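Long-range contacts in leucine aminopeptidase 2 (Saccharomyces cerevisiae, PDB 2XQ0), which cleaves amino-terminal residues from peptides, preferring di- and tripeptides, as a zinc aminopeptidase of the M1 family, and also has low epoxide hydrolase activity in vitro: residues S49-L54 and T113-F118; I253-E258 and H305-N310; S270-G275 and T617-C622; K480-A485 and K529-A534. All coordinates share one frame; numbering follows the deposited sequence.

Interaction 1 (S49-L54 and T113-F118); sequences SVTFQL and TLNIQF
Phe52 and Leu114 face each other as a hydrogen-bonded pair of two antiparallel strands, joined by Phe52 N to Leu114 O and Leu114 N to Phe52 O, both 2.8 Å long. Val50 and Ile116 form the next such pair along the ladder. The buried face beneath these pairs is the tightly packed side. Leu114, with CG anti to its own N (chi1 167°), places CD2 4.0 Å from Phe52 CD2 and also against Leu54 CD1, while Ile116 CD1 reaches the edge of the Phe52 ring. Val50 CG1 meets Phe118 CE1 at 4.0 Å, and the Phe118 ring turns its edge to the Val50 backbone N. Val79 and Ile81 of the adjacent strand 74-81 continue this apolar face, and Leu69 and Pro156 pack against it.

On the polar, partly exposed face Asn115 ND2 donates to Thr51 OG1 at 2.7 Å, with the hydroxyl in the amide plane, and more weakly to Ser49 OG at 3.3 Å. Thr113 OG1 donates to Gln53 OE1 (2.7 Å) at a C=O...O angle of 117° and tilted from the carbonyl plane; the bend of the Gln53 chain at chi2 brings the amide back to the neighbouring strand. One close spot interrupts this looser side, where Thr51 CG2 and Thr113 CG2 stand 3.4 Å apart. Such an antiparallel ladder, apolar on one face and polar on the other, belongs to the large mixed sheet of the M1 N-terminal domain.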
# COMPACT_ATOMS: atom_id res chain seq x y z
N SER A 49 20.12 -17.56 9.43
CA SER A 49 20.70 -16.62 10.36
C SER A 49 20.78 -15.23 9.75
O SER A 49 20.82 -15.08 8.54
CB SER A 49 22.08 -17.10 10.78
OG SER A 49 23.03 -16.85 9.76
N VAL A 50 20.76 -14.23 10.61
CA VAL A 50 20.97 -12.86 10.20
C VAL A 50 22.23 -12.36 10.86
O VAL A 50 22.49 -12.62 12.04
CB VAL A 50 19.77 -11.93 10.54
CG1 VAL A 50 19.38 -12.01 12.03
CG2 VAL A 50 20.09 -10.47 10.16
N THR A 51 23.06 -11.67 10.08
CA THR A 51 24.29 -11.11 10.61
C THR A 51 24.26 -9.60 10.44
O THR A 51 24.06 -9.10 9.34
CB THR A 51 25.53 -11.68 9.89
OG1 THR A 51 25.49 -13.11 9.91
CG2 THR A 51 26.81 -11.20 10.55
N PHE A 52 24.46 -8.87 11.53
CA PHE A 52 24.55 -7.42 11.52
C PHE A 52 25.98 -6.99 11.81
O PHE A 52 26.63 -7.52 12.73
CB PHE A 52 23.68 -6.81 12.62
CG PHE A 52 22.22 -7.13 12.50
CD1 PHE A 52 21.42 -6.45 11.60
CD2 PHE A 52 21.64 -8.10 13.31
CE1 PHE A 52 20.07 -6.73 11.51
CE2 PHE A 52 20.30 -8.39 13.21
CZ PHE A 52 19.52 -7.71 12.31
N GLN A 53 26.46 -6.02 11.05
CA GLN A 53 27.67 -5.30 11.43
C GLN A 53 27.15 -4.07 12.16
O GLN A 53 26.40 -3.27 11.58
CB GLN A 53 28.48 -4.88 10.20
CG GLN A 53 28.79 -5.99 9.23
CD GLN A 53 29.70 -7.03 9.82
OE1 GLN A 53 30.52 -6.73 10.70
NE2 GLN A 53 29.57 -8.27 9.35
N LEU A 54 27.52 -3.93 13.42
CA LEU A 54 26.98 -2.85 14.25
C LEU A 54 28.07 -1.95 14.83
O LEU A 54 29.23 -2.35 14.92
CB LEU A 54 26.15 -3.42 15.40
CG LEU A 54 24.96 -4.30 15.07
CD1 LEU A 54 24.26 -4.72 16.37
CD2 LEU A 54 24.00 -3.57 14.14
N THR A 113 30.33 -7.66 15.22
CA THR A 113 29.45 -8.45 14.38
C THR A 113 28.51 -9.26 15.26
O THR A 113 28.94 -9.87 16.25
CB THR A 113 30.25 -9.39 13.48
OG1 THR A 113 31.07 -8.61 12.60
CG2 THR A 113 29.33 -10.27 12.66
N LEU A 114 27.23 -9.23 14.90
CA LEU A 114 26.18 -9.94 15.63
C LEU A 114 25.49 -10.96 14.73
O LEU A 114 24.91 -10.60 13.71
CB LEU A 114 25.15 -8.95 16.17
CG LEU A 114 23.86 -9.58 16.69
CD1 LEU A 114 24.15 -10.50 17.86
CD2 LEU A 114 22.87 -8.50 17.09
N ASN A 115 25.56 -12.24 15.11
CA ASN A 115 24.89 -13.29 14.35
C ASN A 115 23.81 -13.97 15.19
O ASN A 115 24.05 -14.40 16.32
CB ASN A 115 25.89 -14.33 13.83
CG ASN A 115 25.23 -15.41 12.98
OD1 ASN A 115 24.85 -16.46 13.48
ND2 ASN A 115 25.09 -15.14 11.69
N ILE A 116 22.61 -14.07 14.63
CA ILE A 116 21.51 -14.75 15.31
C ILE A 116 20.93 -15.83 14.41
O ILE A 116 20.46 -15.54 13.31
CB ILE A 116 20.39 -13.77 15.64
CG1 ILE A 116 20.95 -12.55 16.39
CG2 ILE A 116 19.28 -14.47 16.42
CD1 ILE A 116 20.04 -11.36 16.35
N GLN A 117 20.93 -17.07 14.88
CA GLN A 117 20.28 -18.16 14.17
C GLN A 117 18.86 -18.27 14.65
O GLN A 117 18.60 -18.21 15.85
CB GLN A 117 20.99 -19.48 14.42
CG GLN A 117 22.37 -19.58 13.82
CD GLN A 117 23.10 -20.81 14.29
OE1 GLN A 117 22.58 -21.92 14.18
NE2 GLN A 117 24.29 -20.62 14.84
N PHE A 118 17.95 -18.46 13.72
CA PHE A 118 16.54 -18.49 14.07
C PHE A 118 15.77 -19.24 13.02
O PHE A 118 16.30 -19.55 11.95
CB PHE A 118 16.02 -17.04 14.15
CG PHE A 118 15.96 -16.36 12.82
CD1 PHE A 118 17.10 -15.78 12.28
CD2 PHE A 118 14.79 -16.33 12.10
CE1 PHE A 118 17.05 -15.17 11.04
CE2 PHE A 118 14.74 -15.73 10.87
CZ PHE A 118 15.88 -15.15 10.33

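Interaction 2 (I253-E258 and H305-N310); sequences IIFEYE and HSWSGN. With ZN (zinc ion), chain C.
Behind the zinc-binding helix of the catalytic domain, the indole of Trp307 inserts among Ile254, Phe255 and Tyr257 of the loop that follows helix 243-253. Ile254 lies over one face of the indole, its CD1 3.8 Å from the centroid of the five-membered ring in a CH-pi contact, and its CG2 reaches Trp307 CD1. Phe255 meets the indole differently, in an offset edge-to-face pair with the indole edge turned toward the phenyl face and the planes at 69°. The Phe255 carbonyl O also comes to the indole edge, 3.2 Å from Trp307 CZ2. Helix 297-311, which carries Trp307, bears the HExxH motif of the M1 family, and His305 NE2 binds the zinc ion at 2.0 Å together with His301 and Glu324. The His305 ring is held from its other nitrogen, ND1 donating to Ser308 O at 2.9 Å. Tyr257, whose CG is anti to its N (chi1 171°), turns its ring edge toward the Trp307 face in a second offset edge-to-face pair and brings CE1 to 3.3 Å from Ser306 OG. That hydroxyl is hydrogen-bonded to Leu303 O, and the Tyr257 hydroxyl to Thr261 O. Phe418 of helix 407-420 touches both Phe255 and Trp307, while Lys419 makes a cation-pi contact with Phe255.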
# COMPACT_ATOMS: atom_id res chain seq x y z
N ILE A 253 10.44 14.93 -13.14
CA ILE A 253 9.83 15.73 -12.07
C ILE A 253 10.80 15.84 -10.89
O ILE A 253 11.00 16.92 -10.33
CB ILE A 253 8.48 15.13 -11.61
CG1 ILE A 253 7.42 15.26 -12.71
CG2 ILE A 253 8.02 15.79 -10.32
CD1 ILE A 253 6.36 14.15 -12.70
N ILE A 254 11.41 14.72 -10.54
CA ILE A 254 12.33 14.69 -9.40
C ILE A 254 13.78 14.66 -9.89
O ILE A 254 14.31 15.68 -10.30
CB ILE A 254 12.01 13.50 -8.47
CG1 ILE A 254 10.50 13.37 -8.32
CG2 ILE A 254 12.67 13.67 -7.09
CD1 ILE A 254 10.07 12.15 -7.50
N PHE A 255 14.41 13.49 -9.84
CA PHE A 255 15.73 13.33 -10.44
C PHE A 255 16.01 11.85 -10.72
O PHE A 255 15.19 11.01 -10.41
CB PHE A 255 16.83 13.95 -9.55
CG PHE A 255 16.76 13.55 -8.11
CD1 PHE A 255 16.55 14.50 -7.11
CD2 PHE A 255 16.95 12.22 -7.74
CE1 PHE A 255 16.50 14.13 -5.77
CE2 PHE A 255 16.90 11.85 -6.39
CZ PHE A 255 16.67 12.80 -5.41
N GLU A 256 17.17 11.56 -11.30
CA GLU A 256 17.49 10.20 -11.74
C GLU A 256 17.12 9.14 -10.70
O GLU A 256 17.31 9.34 -9.50
CB GLU A 256 18.96 10.07 -12.12
CG GLU A 256 19.28 8.79 -12.87
CD GLU A 256 20.77 8.44 -12.90
OE1 GLU A 256 21.45 8.60 -11.86
OE2 GLU A 256 21.25 7.99 -13.97
N TYR A 257 16.61 8.03 -11.20
CA TYR A 257 16.22 6.89 -10.36
C TYR A 257 17.53 6.18 -10.06
O TYR A 257 18.25 5.82 -10.97
CB TYR A 257 15.28 6.01 -11.19
CG TYR A 257 14.90 4.66 -10.61
CD1 TYR A 257 13.86 4.54 -9.69
CD2 TYR A 257 15.54 3.49 -11.04
CE1 TYR A 257 13.49 3.28 -9.19
CE2 TYR A 257 15.18 2.24 -10.54
CZ TYR A 257 14.15 2.14 -9.63
OH TYR A 257 13.78 0.90 -9.15
N GLU A 258 17.86 5.98 -8.80
CA GLU A 258 19.20 5.48 -8.49
C GLU A 258 19.26 4.01 -8.03
O GLU A 258 20.32 3.53 -7.64
CB GLU A 258 19.87 6.38 -7.46
CG GLU A 258 19.26 6.29 -6.07
CD GLU A 258 19.68 7.44 -5.17
OE1 GLU A 258 19.01 8.50 -5.23
OE2 GLU A 258 20.67 7.30 -4.41
N HIS A 305 7.15 5.69 -4.76
CA HIS A 305 7.73 5.28 -3.48
C HIS A 305 9.25 5.18 -3.54
O HIS A 305 9.95 5.38 -2.53
CB HIS A 305 7.16 3.94 -3.02
CG HIS A 305 5.95 4.06 -2.17
ND1 HIS A 305 5.92 4.83 -1.03
CD2 HIS A 305 4.72 3.49 -2.27
CE1 HIS A 305 4.71 4.75 -0.48
NE2 HIS A 305 3.97 3.94 -1.21
N SER A 306 9.77 4.90 -4.73
CA SER A 306 11.23 4.79 -4.88
C SER A 306 11.87 6.02 -4.26
O SER A 306 12.90 5.92 -3.59
CB SER A 306 11.63 4.66 -6.35
OG SER A 306 11.09 3.48 -6.88
N TRP A 307 11.24 7.18 -4.45
CA TRP A 307 11.68 8.41 -3.78
C TRP A 307 11.06 8.61 -2.38
O TRP A 307 11.79 8.70 -1.38
CB TRP A 307 11.40 9.62 -4.68
CG TRP A 307 12.24 9.65 -5.92
CD1 TRP A 307 13.45 10.29 -6.08
CD2 TRP A 307 11.95 9.03 -7.18
NE1 TRP A 307 13.93 10.09 -7.35
CE2 TRP A 307 13.03 9.33 -8.05
CE3 TRP A 307 10.89 8.25 -7.66
CZ2 TRP A 307 13.07 8.88 -9.36
CZ3 TRP A 307 10.94 7.80 -8.97
CH2 TRP A 307 12.03 8.12 -9.81
N SER A 308 9.73 8.67 -2.30
CA SER A 308 9.06 8.99 -1.06
C SER A 308 8.68 7.73 -0.33
O SER A 308 7.64 7.15 -0.57
CB SER A 308 7.80 9.81 -1.32
OG SER A 308 7.05 9.21 -2.37
N GLY A 309 9.55 7.32 0.58
CA GLY A 309 9.34 6.09 1.31
C GLY A 309 10.64 5.32 1.33
O GLY A 309 11.16 5.02 2.39
N ASN A 310 11.16 5.03 0.14
CA ASN A 310 12.33 4.17 0.01
C ASN A 310 13.64 4.92 0.19
O ASN A 310 14.48 4.53 1.00
CB ASN A 310 12.29 3.41 -1.31
CG ASN A 310 11.07 2.49 -1.40
OD1 ASN A 310 10.20 2.50 -0.53
ND2 ASN A 310 11.01 1.71 -2.47
ZN ZN C . 1.97 3.58 -0.97

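Interaction 3 (S270-G275 and T617-C622); sequences SYPYGG and TYHPIC. With BES (2-(3-amino-2-hydroxy-4-phenyl-butyrylamino)-4-methyl-pentanoic acid), chain B.
Pro272 lies over one face of the His619 imidazole, its CG 4.1 Å from the ring centroid and 27° off the normal, a CH-pi contact in which the two side chains run at a slant to each other. The imidazole is turned for this by its first torsion, with CG anti to the backbone N (chi1 -168°), and its edge is held separately: Ile621 N donates to His619 ND1 at 3.2 Å, almost straight (171°) and close to the ring plane, a capping bond to His619, which occupies the N-cap position of helix 620-629. Beside this contact Ser270 CB rests on Thr617 O, while its hydroxyl is hydrogen-bonded to Gln128 OE1. A water joins the two backbones, donating to Ser270 O at 2.6 Å and accepting from His619 N at 2.7 Å. Farther along, the Tyr273 hydroxyl O approaches Ile621 CG2 loosely, at 4.3 Å. One face of the Tyr273 ring receives the phenyl group of bestatin, with ligand C12 3.4 Å from Tyr273 CE1. The inhibitor carboxylate O4 accepts from Gly274 N at 2.6 Å. A weak bond from Gly275 N reaches the same oxygen. The contact thus packs the C-terminal helical domain behind the glycine-rich substrate-binding loop of an M1 aminopeptidase.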
# COMPACT_ATOMS: atom_id res chain seq x y z
N SER A 270 -4.15 -14.63 -4.07
CA SER A 270 -4.42 -14.32 -2.66
C SER A 270 -3.77 -13.03 -2.15
O SER A 270 -4.01 -12.60 -1.01
CB SER A 270 -3.99 -15.48 -1.76
OG SER A 270 -2.59 -15.71 -1.85
N TYR A 271 -2.95 -12.40 -2.98
CA TYR A 271 -2.26 -11.20 -2.55
C TYR A 271 -3.27 -10.11 -2.11
O TYR A 271 -4.18 -9.77 -2.86
CB TYR A 271 -1.33 -10.70 -3.66
CG TYR A 271 -0.42 -9.60 -3.18
CD1 TYR A 271 0.63 -9.89 -2.32
CD2 TYR A 271 -0.60 -8.29 -3.59
CE1 TYR A 271 1.47 -8.89 -1.87
CE2 TYR A 271 0.23 -7.29 -3.15
CZ TYR A 271 1.26 -7.59 -2.29
OH TYR A 271 2.09 -6.60 -1.85
N PRO A 272 -3.09 -9.56 -0.90
CA PRO A 272 -4.12 -8.73 -0.26
C PRO A 272 -4.02 -7.22 -0.51
O PRO A 272 -4.98 -6.50 -0.20
CB PRO A 272 -3.92 -9.02 1.23
CG PRO A 272 -2.44 -9.26 1.34
CD PRO A 272 -1.98 -9.85 0.03
N TYR A 273 -2.90 -6.73 -1.03
CA TYR A 273 -2.78 -5.30 -1.30
C TYR A 273 -2.75 -5.08 -2.79
O TYR A 273 -2.74 -6.04 -3.56
CB TYR A 273 -1.54 -4.72 -0.61
CG TYR A 273 -1.58 -4.91 0.89
CD1 TYR A 273 -2.17 -3.97 1.71
CD2 TYR A 273 -1.07 -6.06 1.47
CE1 TYR A 273 -2.23 -4.15 3.08
CE2 TYR A 273 -1.13 -6.25 2.84
CZ TYR A 273 -1.71 -5.30 3.64
OH TYR A 273 -1.76 -5.49 5.00
N GLY A 274 -2.78 -3.81 -3.20
CA GLY A 274 -2.74 -3.48 -4.61
C GLY A 274 -1.29 -3.60 -5.02
O GLY A 274 -0.96 -4.05 -6.11
N GLY A 275 -0.40 -3.22 -4.12
CA GLY A 275 1.02 -3.29 -4.40
C GLY A 275 1.85 -3.03 -3.17
O GLY A 275 1.31 -2.56 -2.17
N THR A 617 -8.19 -19.80 1.60
CA THR A 617 -7.47 -19.41 0.38
C THR A 617 -6.96 -17.97 0.47
O THR A 617 -6.06 -17.57 -0.28
CB THR A 617 -8.32 -19.59 -0.90
OG1 THR A 617 -9.30 -18.54 -1.00
CG2 THR A 617 -9.02 -20.95 -0.88
N TYR A 618 -7.51 -17.20 1.40
CA TYR A 618 -7.16 -15.79 1.53
C TYR A 618 -5.90 -15.59 2.38
O TYR A 618 -5.55 -16.46 3.17
CB TYR A 618 -8.35 -15.01 2.10
CG TYR A 618 -9.64 -15.14 1.31
CD1 TYR A 618 -10.80 -15.60 1.90
CD2 TYR A 618 -9.68 -14.81 -0.04
CE1 TYR A 618 -11.99 -15.72 1.18
CE2 TYR A 618 -10.85 -14.92 -0.78
CZ TYR A 618 -12.00 -15.38 -0.17
OH TYR A 618 -13.17 -15.49 -0.90
N HIS A 619 -5.22 -14.45 2.22
CA HIS A 619 -4.07 -14.11 3.06
C HIS A 619 -4.54 -14.06 4.50
O HIS A 619 -5.69 -13.71 4.76
CB HIS A 619 -3.46 -12.75 2.67
CG HIS A 619 -2.12 -12.48 3.28
ND1 HIS A 619 -1.96 -12.05 4.58
CD2 HIS A 619 -0.87 -12.60 2.78
CE1 HIS A 619 -0.68 -11.91 4.85
NE2 HIS A 619 0.01 -12.25 3.78
N PRO A 620 -3.65 -14.43 5.44
CA PRO A 620 -4.01 -14.38 6.87
C PRO A 620 -4.71 -13.09 7.29
O PRO A 620 -5.68 -13.14 8.06
CB PRO A 620 -2.65 -14.47 7.56
CG PRO A 620 -1.84 -15.29 6.65
CD PRO A 620 -2.28 -14.94 5.24
N ILE A 621 -4.21 -11.95 6.81
CA ILE A 621 -4.77 -10.65 7.16
C ILE A 621 -6.20 -10.51 6.66
O ILE A 621 -7.11 -10.20 7.42
CB ILE A 621 -3.96 -9.50 6.53
CG1 ILE A 621 -2.46 -9.73 6.70
CG2 ILE A 621 -4.39 -8.18 7.14
CD1 ILE A 621 -1.94 -9.46 8.08
N CYS A 622 -6.38 -10.75 5.37
CA CYS A 622 -7.70 -10.71 4.76
C CYS A 622 -8.67 -11.71 5.40
O CYS A 622 -9.85 -11.40 5.57
CB CYS A 622 -7.59 -10.93 3.25
SG CYS A 622 -9.17 -10.98 2.41
N2 BES B . 2.86 -0.41 0.95
C1 BES B . 1.59 0.24 0.70
C6 BES B . 0.45 -0.63 1.21
C7 BES B . 0.54 -0.78 2.72
C8 BES B . 0.76 0.35 3.51
C12 BES B . 0.42 -2.03 3.31
C9 BES B . 0.85 0.22 4.89
C11 BES B . 0.52 -2.16 4.69
C10 BES B . 0.73 -1.03 5.48
C2 BES B . 1.41 0.52 -0.80
O2 BES B . 2.44 1.31 -1.40
C3 BES B . 0.09 1.21 -0.96
O3 BES B . -0.06 2.38 -0.60
N1 BES B . -0.81 0.39 -1.48
C4 BES B . -2.19 0.66 -1.79
C13 BES B . -2.16 0.99 -3.28
C14 BES B . -2.84 2.32 -3.61
C15 BES B . -2.33 2.85 -4.94
C16 BES B . -2.64 3.35 -2.50
C5 BES B . -2.93 -0.63 -1.59
O1 BES B . -4.15 -0.60 -1.32
O4 BES B . -2.29 -1.71 -1.71
O HOH W 1 -6.14 -12.57 0.55

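Interaction 4 (K480-A485 and K529-A534); sequences KWVEMA and KDFDWA
The C-terminal part of helix 469-484 faces a loop, residues 529-534, that passes through an inverse gamma turn centred on Asp530 and enters a 3-10 turn at Trp533; the nearest CA atoms, those of Ala485 and Trp533, are 8.3 Å apart, and side chains fill the gap. The Trp533 indole does most of the bridging. Its CG is anti to the carbonyl carbon (chi1 -79°), which sends the six-membered ring toward the helix, where Trp533 CZ3 meets Ala485 CB at 3.8 Å. On the same ring Trp533 CH2 approaches the backbone O of Trp481 at 3.7 Å and the indole of Trp481 at CE3, 4.1 Å away, the two tryptophan side chains crossing at about a right angle. Val482 CG2 lies loosely by Trp533 CZ2, at 4.4 Å. The other methyl of this valine, CG1, faces the Phe531 ring but is modelled too close to it for the detail to be reliable. No hydrogen bond spans the contact: the indole N-H groups are satisfied elsewhere, Trp481 by the Tyr547 hydroxyl and Trp533 by Leu518 O. Ala539 of helix 537-546 touches both Ala485 and Trp533, and Phe566 meets Trp533 edge to face. This is aromatic core packing between a helix and an interhelical loop in the helical C-terminal part of the enzyme, far from the zinc site.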
# COMPACT_ATOMS: atom_id res chain seq x y z
N LYS A 480 -29.17 11.28 -14.54
CA LYS A 480 -30.17 10.94 -15.56
C LYS A 480 -30.79 9.56 -15.33
O LYS A 480 -32.01 9.39 -15.45
CB LYS A 480 -29.54 11.00 -16.96
CG LYS A 480 -30.54 10.84 -18.10
CD LYS A 480 -29.81 10.72 -19.46
CE LYS A 480 -30.79 10.44 -20.60
NZ LYS A 480 -30.11 10.15 -21.90
N TRP A 481 -29.96 8.58 -14.99
CA TRP A 481 -30.44 7.24 -14.65
C TRP A 481 -31.33 7.27 -13.42
O TRP A 481 -32.37 6.62 -13.41
CB TRP A 481 -29.28 6.25 -14.43
CG TRP A 481 -28.96 5.51 -15.68
CD1 TRP A 481 -27.95 5.79 -16.57
CD2 TRP A 481 -29.67 4.40 -16.21
NE1 TRP A 481 -27.99 4.89 -17.61
CE2 TRP A 481 -29.04 4.03 -17.42
CE3 TRP A 481 -30.79 3.67 -15.79
CZ2 TRP A 481 -29.48 2.96 -18.20
CZ3 TRP A 481 -31.23 2.62 -16.56
CH2 TRP A 481 -30.58 2.27 -17.75
N VAL A 482 -30.93 8.02 -12.40
CA VAL A 482 -31.74 8.08 -11.18
C VAL A 482 -33.12 8.64 -11.49
O VAL A 482 -34.13 8.16 -10.96
CB VAL A 482 -31.06 8.91 -10.07
CG1 VAL A 482 -32.01 9.11 -8.91
CG2 VAL A 482 -29.79 8.22 -9.59
N GLU A 483 -33.17 9.63 -12.37
CA GLU A 483 -34.41 10.30 -12.72
C GLU A 483 -35.32 9.40 -13.56
O GLU A 483 -36.50 9.25 -13.27
CB GLU A 483 -34.10 11.59 -13.51
CG GLU A 483 -35.15 12.69 -13.36
CD GLU A 483 -35.15 13.34 -11.98
OE1 GLU A 483 -34.57 12.74 -11.04
OE2 GLU A 483 -35.72 14.44 -11.83
N MET A 484 -34.75 8.82 -14.61
CA MET A 484 -35.50 8.03 -15.57
C MET A 484 -36.05 6.73 -14.98
O MET A 484 -37.03 6.17 -15.47
CB MET A 484 -34.64 7.75 -16.80
CG MET A 484 -34.33 9.00 -17.60
SD MET A 484 -35.85 9.84 -18.11
CE MET A 484 -35.28 11.56 -18.12
N ALA A 485 -35.40 6.26 -13.92
CA ALA A 485 -35.82 5.05 -13.21
C ALA A 485 -37.23 5.22 -12.64
O ALA A 485 -37.95 4.24 -12.44
CB ALA A 485 -34.83 4.74 -12.10
N LYS A 529 -34.55 11.56 -0.65
CA LYS A 529 -34.53 10.23 -0.05
C LYS A 529 -33.56 9.29 -0.76
O LYS A 529 -33.46 9.30 -1.99
CB LYS A 529 -35.93 9.62 -0.05
CG LYS A 529 -36.93 10.37 0.81
CD LYS A 529 -38.31 9.74 0.73
CE LYS A 529 -39.30 10.48 1.60
NZ LYS A 529 -40.67 9.91 1.52
N ASP A 530 -32.86 8.47 0.02
CA ASP A 530 -31.99 7.44 -0.53
C ASP A 530 -32.86 6.24 -0.91
O ASP A 530 -32.70 5.14 -0.37
CB ASP A 530 -30.93 7.03 0.51
CG ASP A 530 -29.71 6.36 -0.12
OD1 ASP A 530 -29.85 5.70 -1.16
OD2 ASP A 530 -28.60 6.49 0.45
N PHE A 531 -33.80 6.47 -1.83
CA PHE A 531 -34.66 5.40 -2.34
C PHE A 531 -33.77 4.28 -2.85
O PHE A 531 -32.56 4.47 -3.00
CB PHE A 531 -35.57 5.91 -3.46
CG PHE A 531 -34.83 6.29 -4.71
CD1 PHE A 531 -34.78 5.43 -5.79
CD2 PHE A 531 -34.19 7.51 -4.80
CE1 PHE A 531 -34.09 5.78 -6.94
CE2 PHE A 531 -33.50 7.87 -5.94
CZ PHE A 531 -33.46 7.00 -7.01
N ASP A 532 -34.33 3.11 -3.11
CA ASP A 532 -33.48 2.03 -3.59
C ASP A 532 -33.79 1.58 -5.01
O ASP A 532 -34.93 1.65 -5.48
CB ASP A 532 -33.46 0.84 -2.61
CG ASP A 532 -34.84 0.28 -2.34
OD1 ASP A 532 -34.92 -0.90 -1.94
OD2 ASP A 532 -35.83 1.01 -2.52
N TRP A 533 -32.73 1.15 -5.68
CA TRP A 533 -32.80 0.53 -6.99
C TRP A 533 -33.54 -0.80 -6.96
O TRP A 533 -33.97 -1.31 -8.00
CB TRP A 533 -31.38 0.30 -7.51
CG TRP A 533 -30.76 1.52 -8.08
CD1 TRP A 533 -29.86 2.34 -7.47
CD2 TRP A 533 -30.99 2.06 -9.38
NE1 TRP A 533 -29.51 3.37 -8.32
CE2 TRP A 533 -30.20 3.22 -9.49
CE3 TRP A 533 -31.80 1.68 -10.46
CZ2 TRP A 533 -30.19 4.00 -10.65
CZ3 TRP A 533 -31.78 2.45 -11.60
CH2 TRP A 533 -30.98 3.60 -11.69
N ALA A 534 -33.69 -1.39 -5.77
CA ALA A 534 -34.37 -2.67 -5.67
C ALA A 534 -35.78 -2.59 -6.26
O ALA A 534 -36.31 -3.58 -6.74
CB ALA A 534 -34.41 -3.16 -4.23

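Overall arrangement
Along the chain, interaction 1 closes within the N-terminal sheet before the others begin; interactions 2 and 3 then alternate their segments, and interaction 4 lies wholly between the two halves of interaction 3. Interactions 2 and 3 flank the active site: their centres are 27 Å apart but their nearest atoms only about 7 Å, one reaching the zinc through helix 297-311, the other reaching bestatin through the 270-275 loop. Interaction 1, 30 Å from interactions 2 and 3 centre to centre, and interaction 4, 63 Å from interaction 1 by the same measure, lie on opposite sides of the chain's centre. Interaction 3 ties the final helix, 620-629, to the catalytic domain, so that the C-terminal domain backs the loop that binds the inhibitor.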